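Ornithine cyclodeaminase (Methanococcus maripaludis S2, PDB 3C2Q) catalyses the NAD-dependent conversion of L-ornithine to L-proline with release of ammonia. Local coordinates at residues B[120-125]-B[274-279]; B[155-160]-B[337-342]; B[183-188]-B[195-200]. One frame throughout, in Å; residues are numbered along the deposited sequence.

Contact 1: B[120-125]-B[274-279]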
loop_
_atom_site.group_PDB
_atom_site.type_symbol
_atom_site.label_atom_id
_atom_site.label_comp_id
_atom_site.label_asym_id
_atom_site.label_seq_id
_atom_site.Cartn_x
_atom_site.Cartn_y
_atom_site.Cartn_z
ATOM N N ALA B 120 22.151 8.717 10.299
ATOM C CA ALA B 120 23.288 8.207 11.083
ATOM C C ALA B 120 24.176 9.371 11.623
ATOM O O ALA B 120 24.605 9.338 12.772
ATOM C CB ALA B 120 24.123 7.248 10.247
ATOM N N LYS B 121 24.406 10.390 10.799
ATOM C CA LYS B 121 25.181 11.563 11.239
ATOM C C LYS B 121 24.483 12.260 12.419
ATOM O O LYS B 121 25.131 12.617 13.426
ATOM C CB LYS B 121 25.374 12.564 10.112
ATOM C CG LYS B 121 26.214 13.804 10.542
ATOM C CD LYS B 121 27.714 13.463 10.541
ATOM C CE LYS B 121 28.478 14.095 11.727
ATOM N NZ LYS B 121 29.729 13.299 12.033
ATOM N N GLU B 122 23.170 12.471 12.292
ATOM C CA GLU B 122 22.420 13.061 13.380
ATOM C C GLU B 122 22.417 12.214 14.661
ATOM O O GLU B 122 22.586 12.761 15.764
ATOM C CB GLU B 122 21.004 13.430 12.940
ATOM C CG GLU B 122 20.490 14.634 13.694
ATOM C CD GLU B 122 19.150 15.148 13.190
ATOM O OE1 GLU B 122 18.733 14.768 12.051
ATOM O OE2 GLU B 122 18.520 15.942 13.946
HETATM N N MSE B 123 22.245 10.896 14.545
HETATM C CA MSE B 123 22.282 10.030 15.721
HETATM C C MSE B 123 23.675 10.093 16.407
HETATM O O MSE B 123 23.785 10.067 17.629
HETATM C CB MSE B 123 21.989 8.579 15.344
HETATM C CG MSE B 123 20.546 8.334 14.861
HETATM SE SE MSE B 123 20.392 6.467 14.307
HETATM C CE MSE B 123 20.668 5.509 15.979
ATOM N N HIS B 124 24.722 10.157 15.598
ATOM C CA HIS B 124 26.087 10.238 16.126
ATOM C C HIS B 124 26.280 11.550 16.897
ATOM O O HIS B 124 26.768 11.545 18.020
ATOM C CB HIS B 124 27.102 10.096 14.999
ATOM C CG HIS B 124 28.519 10.039 15.479
ATOM N ND1 HIS B 124 29.145 8.856 15.809
ATOM C CD2 HIS B 124 29.423 11.022 15.695
ATOM C CE1 HIS B 124 30.380 9.111 16.195
ATOM N NE2 HIS B 124 30.575 10.417 16.132
ATOM N N GLU B 125 25.850 12.656 16.305
ATOM C CA GLU B 125 25.905 13.958 16.958
ATOM C C GLU B 125 25.106 13.968 18.256
ATOM O O GLU B 125 25.578 14.468 19.288
ATOM C CB GLU B 125 25.351 15.035 16.028
ATOM C CG GLU B 125 26.218 15.323 14.832
ATOM C CD GLU B 125 25.540 16.273 13.836
ATOM O OE1 GLU B 125 24.285 16.401 13.841
ATOM O OE2 GLU B 125 26.264 16.883 13.020
ATOM N N LYS B 274 13.522 13.885 24.991
ATOM C CA LYS B 274 14.466 13.348 24.010
ATOM C C LYS B 274 14.792 14.383 22.922
ATOM O O LYS B 274 13.995 15.289 22.642
ATOM C CB LYS B 274 13.872 12.066 23.375
ATOM C CG LYS B 274 13.593 10.963 24.390
ATOM C CD LYS B 274 14.929 10.433 24.978
ATOM C CE LYS B 274 14.696 9.390 26.088
ATOM N NZ LYS B 274 14.359 10.051 27.381
ATOM N N LYS B 275 15.949 14.245 22.297
ATOM C CA LYS B 275 16.290 15.066 21.122
ATOM C C LYS B 275 15.759 14.484 19.791
ATOM O O LYS B 275 15.551 15.216 18.833
ATOM C CB LYS B 275 17.804 15.231 21.009
ATOM C CG LYS B 275 18.411 16.099 22.120
ATOM C CD LYS B 275 18.083 17.558 21.922
ATOM C CE LYS B 275 19.244 18.270 21.218
ATOM N NZ LYS B 275 20.218 18.902 22.198
HETATM N N MSE B 276 15.559 13.174 19.755
HETATM C CA MSE B 276 15.100 12.488 18.535
HETATM C C MSE B 276 14.291 11.252 18.884
HETATM O O MSE B 276 14.605 10.538 19.844
HETATM C CB MSE B 276 16.288 12.081 17.659
HETATM C CG MSE B 276 15.913 11.325 16.353
HETATM SE SE MSE B 276 17.600 10.952 15.353
HETATM C CE MSE B 276 17.094 11.421 13.540
ATOM N N VAL B 277 13.256 10.985 18.087
ATOM C CA VAL B 277 12.472 9.770 18.259
ATOM C C VAL B 277 12.430 9.079 16.902
ATOM O O VAL B 277 12.109 9.716 15.902
ATOM C CB VAL B 277 11.052 10.047 18.730
ATOM C CG1 VAL B 277 10.237 8.702 18.741
ATOM C CG2 VAL B 277 11.067 10.699 20.140
ATOM N N ILE B 278 12.854 7.825 16.856
ATOM C CA ILE B 278 12.818 7.052 15.619
ATOM C C ILE B 278 11.762 5.957 15.767
ATOM O O ILE B 278 11.842 5.128 16.679
ATOM C CB ILE B 278 14.167 6.399 15.276
ATOM C CG1 ILE B 278 15.259 7.463 15.160
ATOM C CG2 ILE B 278 14.028 5.611 13.938
ATOM C CD1 ILE B 278 16.669 6.937 14.919
HETATM N N MSE B 279 10.769 5.972 14.883
HETATM C CA MSE B 279 9.639 5.052 14.970
HETATM C C MSE B 279 9.844 4.001 13.902
HETATM O O MSE B 279 10.052 4.369 12.740
HETATM C CB MSE B 279 8.332 5.793 14.684
HETATM C CG MSE B 279 8.046 6.888 15.700
HETATM SE SE MSE B 279 6.893 8.236 14.844
HETATM C CE MSE B 279 6.631 9.276 16.523
#
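Met-123 of helix 112-133, a selenomethionine, sits across from Met-276 and Ile-278, which project from the same face of strand 276-280. CG of Met-123 lies 4.0 Å from SE of Met-276, another selenomethionine, and SE of Met-123 comes to 3.8 Å from CD1 of Ile-278. In both pairs the side chains meet at about a right angle, and no hydrogen bond joins the two segments. Met-276 places CG anti to its own N (chi1 179°) and runs straight out to SE, which carries that heavy atom across to the helix before the chain bends. The bend turns CE of Met-276 to 4.0 Å from OE1 of Glu-122, an approach at van der Waals range; the charge of that carboxylate is met by a salt bridge to Lys-298. Further out, backbone hydrogen bonds to Gly-137, Ala-139 and Lys-298 fix the strand beside its neighbours, while Met-123 also packs on Ile-138, Met-276 on Val-300 and Ile-278 on Ile-140. The axes of helix segment 120-125 and strand segment 276-279 pass 10.8 Å apart at 136°. A helix running roughly counter to a central strand of a six-stranded parallel sheet is characteristic of the alpha/beta layering of a Rossmann domain.

Contact 2: B[155-160]-B[337-342]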
loop_
_atom_site.group_PDB
_atom_site.type_symbol
_atom_site.label_atom_id
_atom_site.label_comp_id
_atom_site.label_asym_id
_atom_site.label_seq_id
_atom_site.Cartn_x
_atom_site.Cartn_y
_atom_site.Cartn_z
ATOM N N LEU B 155 19.418 -3.464 15.857
ATOM C CA LEU B 155 18.882 -2.574 16.886
ATOM C C LEU B 155 19.517 -2.871 18.239
ATOM O O LEU B 155 19.860 -1.942 18.975
ATOM C CB LEU B 155 17.362 -2.678 16.992
ATOM C CG LEU B 155 16.712 -1.799 18.064
ATOM C CD1 LEU B 155 17.168 -0.345 17.921
ATOM C CD2 LEU B 155 15.186 -1.922 17.981
ATOM N N ALA B 156 19.695 -4.150 18.557
ATOM C CA ALA B 156 20.340 -4.517 19.844
ATOM C C ALA B 156 21.759 -3.938 19.943
ATOM O O ALA B 156 22.179 -3.441 20.988
ATOM C CB ALA B 156 20.371 -6.037 20.006
ATOM N N LYS B 157 22.495 -4.008 18.847
ATOM C CA LYS B 157 23.805 -3.375 18.758
ATOM C C LYS B 157 23.811 -1.853 18.987
ATOM O O LYS B 157 24.712 -1.318 19.671
ATOM C CB LYS B 157 24.490 -3.768 17.444
ATOM C CG LYS B 157 25.934 -3.262 17.302
ATOM C CD LYS B 157 26.847 -3.808 18.373
ATOM C CE LYS B 157 27.111 -5.279 18.156
ATOM N NZ LYS B 157 28.274 -5.730 19.003
HETATM N N MSE B 158 22.820 -1.139 18.448
HETATM C CA MSE B 158 22.704 0.298 18.702
HETATM C C MSE B 158 22.492 0.575 20.186
HETATM O O MSE B 158 23.054 1.534 20.711
HETATM C CB MSE B 158 21.581 0.945 17.861
HETATM C CG MSE B 158 21.851 0.853 16.374
HETATM SE SE MSE B 158 20.207 1.340 15.349
HETATM C CE MSE B 158 20.755 0.559 13.630
ATOM N N VAL B 159 21.678 -0.243 20.846
ATOM C CA VAL B 159 21.502 -0.156 22.306
ATOM C C VAL B 159 22.851 -0.399 23.020
ATOM O O VAL B 159 23.279 0.421 23.842
ATOM C CB VAL B 159 20.453 -1.165 22.821
ATOM C CG1 VAL B 159 20.280 -1.042 24.325
ATOM C CG2 VAL B 159 19.053 -0.923 22.139
ATOM N N GLU B 160 23.520 -1.493 22.644
ATOM C CA GLU B 160 24.835 -1.852 23.179
ATOM C C GLU B 160 25.832 -0.700 23.030
ATOM O O GLU B 160 26.566 -0.374 23.981
ATOM C CB GLU B 160 25.323 -3.148 22.502
ATOM C CG GLU B 160 26.673 -3.651 23.000
ATOM C CD GLU B 160 27.127 -4.944 22.338
ATOM O OE1 GLU B 160 26.439 -5.485 21.408
ATOM O OE2 GLU B 160 28.185 -5.450 22.792
ATOM N N GLU B 337 26.540 2.212 8.836
ATOM C CA GLU B 337 26.902 3.612 8.693
ATOM C C GLU B 337 27.361 4.216 10.043
ATOM O O GLU B 337 28.334 4.992 10.085
ATOM C CB GLU B 337 25.751 4.401 8.058
ATOM C CG GLU B 337 26.039 5.882 7.773
ATOM C CD GLU B 337 27.216 6.149 6.813
ATOM O OE1 GLU B 337 27.722 5.215 6.158
ATOM O OE2 GLU B 337 27.641 7.324 6.749
ATOM N N LEU B 338 26.670 3.859 11.131
ATOM C CA LEU B 338 27.066 4.247 12.493
ATOM C C LEU B 338 28.478 3.689 12.822
ATOM O O LEU B 338 29.321 4.412 13.349
ATOM C CB LEU B 338 26.033 3.752 13.521
ATOM C CG LEU B 338 24.608 4.341 13.475
ATOM C CD1 LEU B 338 23.636 3.554 14.389
ATOM C CD2 LEU B 338 24.647 5.814 13.826
ATOM N N GLU B 339 28.731 2.425 12.485
ATOM C CA GLU B 339 30.067 1.826 12.669
ATOM C C GLU B 339 31.151 2.540 11.845
ATOM O O GLU B 339 32.262 2.765 12.349
ATOM C CB GLU B 339 30.029 0.320 12.409
ATOM C CG GLU B 339 29.156 -0.413 13.429
ATOM C CD GLU B 339 28.913 -1.871 13.080
ATOM O OE1 GLU B 339 28.786 -2.186 11.876
ATOM O OE2 GLU B 339 28.801 -2.698 14.002
ATOM N N ARG B 340 30.816 2.942 10.620
ATOM C CA ARG B 340 31.715 3.758 9.773
ATOM C C ARG B 340 32.097 5.086 10.441
ATOM O O ARG B 340 33.287 5.443 10.489
ATOM C CB ARG B 340 31.090 4.022 8.392
ATOM C CG ARG B 340 32.067 4.555 7.327
ATOM C CD ARG B 340 31.356 5.032 6.034
ATOM N NE ARG B 340 30.515 6.211 6.270
ATOM C CZ ARG B 340 30.962 7.466 6.362
ATOM N NH1 ARG B 340 32.254 7.741 6.224
ATOM N NH2 ARG B 340 30.117 8.456 6.593
ATOM N N LEU B 341 31.092 5.819 10.939
ATOM C CA LEU B 341 31.307 7.072 11.669
ATOM C C LEU B 341 32.142 6.914 12.945
ATOM O O LEU B 341 32.965 7.776 13.246
ATOM C CB LEU B 341 29.983 7.758 12.026
ATOM C CG LEU B 341 29.095 8.249 10.896
ATOM C CD1 LEU B 341 27.752 8.783 11.449
ATOM C CD2 LEU B 341 29.813 9.295 10.051
ATOM N N GLU B 342 31.923 5.833 13.683
ATOM C CA GLU B 342 32.668 5.575 14.915
ATOM C C GLU B 342 34.157 5.327 14.627
ATOM O O GLU B 342 35.021 5.682 15.434
ATOM C CB GLU B 342 32.057 4.401 15.685
ATOM C CG GLU B 342 31.963 4.628 17.202
ATOM C CD GLU B 342 30.761 3.903 17.861
ATOM O OE1 GLU B 342 30.871 3.528 19.057
ATOM O OE2 GLU B 342 29.709 3.712 17.193
#
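A sparse helix-to-helix contact, one apolar pair with charged side chains beside it, joins the end of helix 152-160, part of the Rossmann region, to the C-terminal part of helix 327-342. The apolar pair is close: CD1 of Leu-338 stands 3.8 Å from CG of Met-158, a selenomethionine, and 4.2 Å from SE of Met-158. The two side chains cross at about a right angle, and the leucine touches the methionine chain through one methyl, CD1. Beyond CG that chain is extended (chi2 168°, chi3 -163°), and it also packs on Leu-331, Leu-334 and Leu-335 earlier in helix 327-342.

Alongside, OE2 of Glu-339 lies 4.4 Å from CG of Lys-157. The charged atoms stay apart, NZ of Lys-157 being 5.9 Å from OE2 of Glu-339, and any attraction is probably long-range. NZ of Lys-157 instead makes a salt bridge with OE1 of Glu-160, at 3.0 Å and from above the carboxylate plane. Within the other helix, Arg-340 grips Glu-337 side-on through NE and NH2, with the carboxylate at the guanidinium edge.

Among the surrounding elements, helix 152-160 also rests on helix 230-237 through Leu-155 and Val-159, whereas helix 327-342 leans on helix 112-133 through Leu-338 and Leu-341, and Glu-342 has a salt bridge to Arg-127 there.

Contact 3: B[183-188]-B[195-200]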
loop_
_atom_site.group_PDB
_atom_site.type_symbol
_atom_site.label_atom_id
_atom_site.label_comp_id
_atom_site.label_asym_id
_atom_site.label_seq_id
_atom_site.Cartn_x
_atom_site.Cartn_y
_atom_site.Cartn_z
ATOM N N TYR B 183 15.676 -19.098 20.905
ATOM C CA TYR B 183 15.502 -20.140 19.903
ATOM C C TYR B 183 16.015 -19.863 18.483
ATOM O O TYR B 183 15.954 -20.746 17.620
ATOM C CB TYR B 183 14.034 -20.560 19.841
ATOM C CG TYR B 183 13.503 -20.907 21.211
ATOM C CD1 TYR B 183 13.980 -22.034 21.903
ATOM C CD2 TYR B 183 12.575 -20.087 21.843
ATOM C CE1 TYR B 183 13.534 -22.323 23.167
ATOM C CE2 TYR B 183 12.122 -20.370 23.120
ATOM C CZ TYR B 183 12.592 -21.489 23.768
ATOM O OH TYR B 183 12.142 -21.775 25.034
ATOM N N GLY B 184 16.453 -18.644 18.223
ATOM C CA GLY B 184 16.925 -18.311 16.875
ATOM C C GLY B 184 15.813 -18.004 15.855
ATOM O O GLY B 184 16.107 -17.851 14.642
ATOM N N THR B 185 14.564 -17.904 16.330
ATOM C CA THR B 185 13.403 -17.658 15.436
ATOM C C THR B 185 12.524 -16.455 15.850
ATOM O O THR B 185 12.574 -15.985 16.990
ATOM C CB THR B 185 12.443 -18.882 15.385
ATOM O OG1 THR B 185 11.939 -19.146 16.701
ATOM C CG2 THR B 185 13.143 -20.124 14.878
ATOM N N SER B 186 11.710 -15.982 14.903
ATOM C CA SER B 186 10.609 -15.070 15.204
ATOM C C SER B 186 9.444 -15.615 14.424
ATOM O O SER B 186 9.559 -15.838 13.208
ATOM C CB SER B 186 10.940 -13.649 14.753
ATOM O OG SER B 186 9.942 -12.733 15.226
ATOM N N LEU B 187 8.358 -15.908 15.130
ATOM C CA LEU B 187 7.232 -16.601 14.528
ATOM C C LEU B 187 7.656 -17.993 14.006
ATOM O O LEU B 187 7.065 -18.517 13.042
ATOM C CB LEU B 187 6.680 -15.744 13.362
ATOM C CG LEU B 187 5.989 -14.416 13.703
ATOM C CD1 LEU B 187 5.570 -13.687 12.400
ATOM C CD2 LEU B 187 4.801 -14.707 14.577
ATOM N N GLY B 188 8.710 -18.570 14.599
ATOM C CA GLY B 188 9.148 -19.897 14.170
ATOM C C GLY B 188 9.983 -19.890 12.919
ATOM O O GLY B 188 10.295 -20.949 12.400
ATOM N N LYS B 195 14.225 -19.539 6.993
ATOM C CA LYS B 195 13.414 -20.752 6.825
ATOM C C LYS B 195 12.702 -21.113 8.112
ATOM O O LYS B 195 13.258 -20.903 9.202
ATOM C CB LYS B 195 14.304 -21.927 6.399
ATOM C CG LYS B 195 15.113 -21.624 5.151
ATOM C CD LYS B 195 15.690 -22.877 4.555
ATOM C CE LYS B 195 17.176 -22.865 4.642
ATOM N NZ LYS B 195 17.731 -23.357 3.343
ATOM N N PRO B 196 11.475 -21.639 7.998
ATOM C CA PRO B 196 10.757 -22.125 9.152
ATOM C C PRO B 196 11.518 -23.328 9.713
ATOM O O PRO B 196 12.204 -24.063 8.966
ATOM C CB PRO B 196 9.390 -22.569 8.597
ATOM C CG PRO B 196 9.567 -22.713 7.151
ATOM C CD PRO B 196 10.722 -21.832 6.739
ATOM N N VAL B 197 11.451 -23.493 11.015
ATOM C CA VAL B 197 12.106 -24.646 11.642
ATOM C C VAL B 197 11.016 -25.596 12.171
ATOM O O VAL B 197 9.897 -25.153 12.504
ATOM C CB VAL B 197 13.067 -24.183 12.758
ATOM C CG1 VAL B 197 14.117 -23.237 12.196
ATOM C CG2 VAL B 197 12.321 -23.518 13.879
ATOM N N THR B 198 11.326 -26.895 12.242
ATOM C CA THR B 198 10.360 -27.881 12.755
ATOM C C THR B 198 9.975 -27.511 14.188
ATOM O O THR B 198 10.833 -27.224 15.012
ATOM C CB THR B 198 10.897 -29.343 12.656
ATOM O OG1 THR B 198 12.229 -29.394 13.149
ATOM C CG2 THR B 198 10.950 -29.777 11.235
ATOM N N GLY B 199 8.671 -27.425 14.453
ATOM C CA GLY B 199 8.170 -27.039 15.785
ATOM C C GLY B 199 8.343 -25.556 16.148
ATOM O O GLY B 199 8.074 -25.157 17.280
ATOM N N GLY B 200 8.792 -24.735 15.188
ATOM C CA GLY B 200 9.014 -23.312 15.442
ATOM C C GLY B 200 7.784 -22.536 15.887
ATOM O O GLY B 200 7.898 -21.503 16.557
#
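One backbone hydrogen bond joins Gly-188 to Val-197 and closes a short loop in the chain. N of Val-197 donates it to O of Gly-188 at 3.1 Å, with 160° at the hydrogen; the C=O...N angle of 173° puts the donor almost straight ahead of the carbonyl. The same oxygen takes a CA-H...O contact from CA of Pro-196 at 3.5 Å, so two successive residues converge on it.

Backbone packing is close at the glycines. CA of Gly-188 lies 3.1 Å from O of Gly-200, and the CA atoms of these two residues are 3.6 Å apart. The two glycine backbones thus meet directly, with no side chain between them. A type II turn from Val-197 to Gly-200, closed by N of Gly-200 to O of Val-197 at 2.9 Å, folds the second segment back toward Gly-188.

Apolar contact is confined to two methyls. CG2 of Thr-185 and CG2 of Val-197 meet tip to tip at 3.6 Å, and the valine methyl is equally near O of Gly-188. In Val-197 a chi1 of -58° sets CG2 between the backbone N and the carbonyl carbon, where it meets both the Thr-185 methyl and that oxygen. Thr-185 turns its polar branch elsewhere: OG1 hydrogen-bonds to Glu-179 and His-203.

Glu-179 also binds the backbone N atoms of Leu-187 and Gly-188, tying the hairpin of strands 185-186 and 189-190 to helix 171-183. Val-197 packs on His-203, which also stacks with Tyr-183, so the two segments adjoin helix 171-183 through Glu-179 and the start of helix 203-214 through His-203.

How the contacts relate
Contacts 1 and 2 adjoin, their centres 12 Å apart, and share an interface between helices 112-133 and 327-342: CB of Ala-120 touches CG of Glu-337 at 3.4 Å. Contact 1 is buried, with methionine and isoleucine side chains joining helix to sheet. Contact 2, farther from the chain's centre, is partly buried and keeps a similar methionine-to-aliphatic pairing beside charged side chains. Contact 3 is peripheral, about 17 Å from contact 1 and 12 Å from contact 2 between nearest atoms. Its segments are close in sequence and rely chiefly on backbone atoms and glycines, whereas the other two join sequence-distant elements through side chains alone.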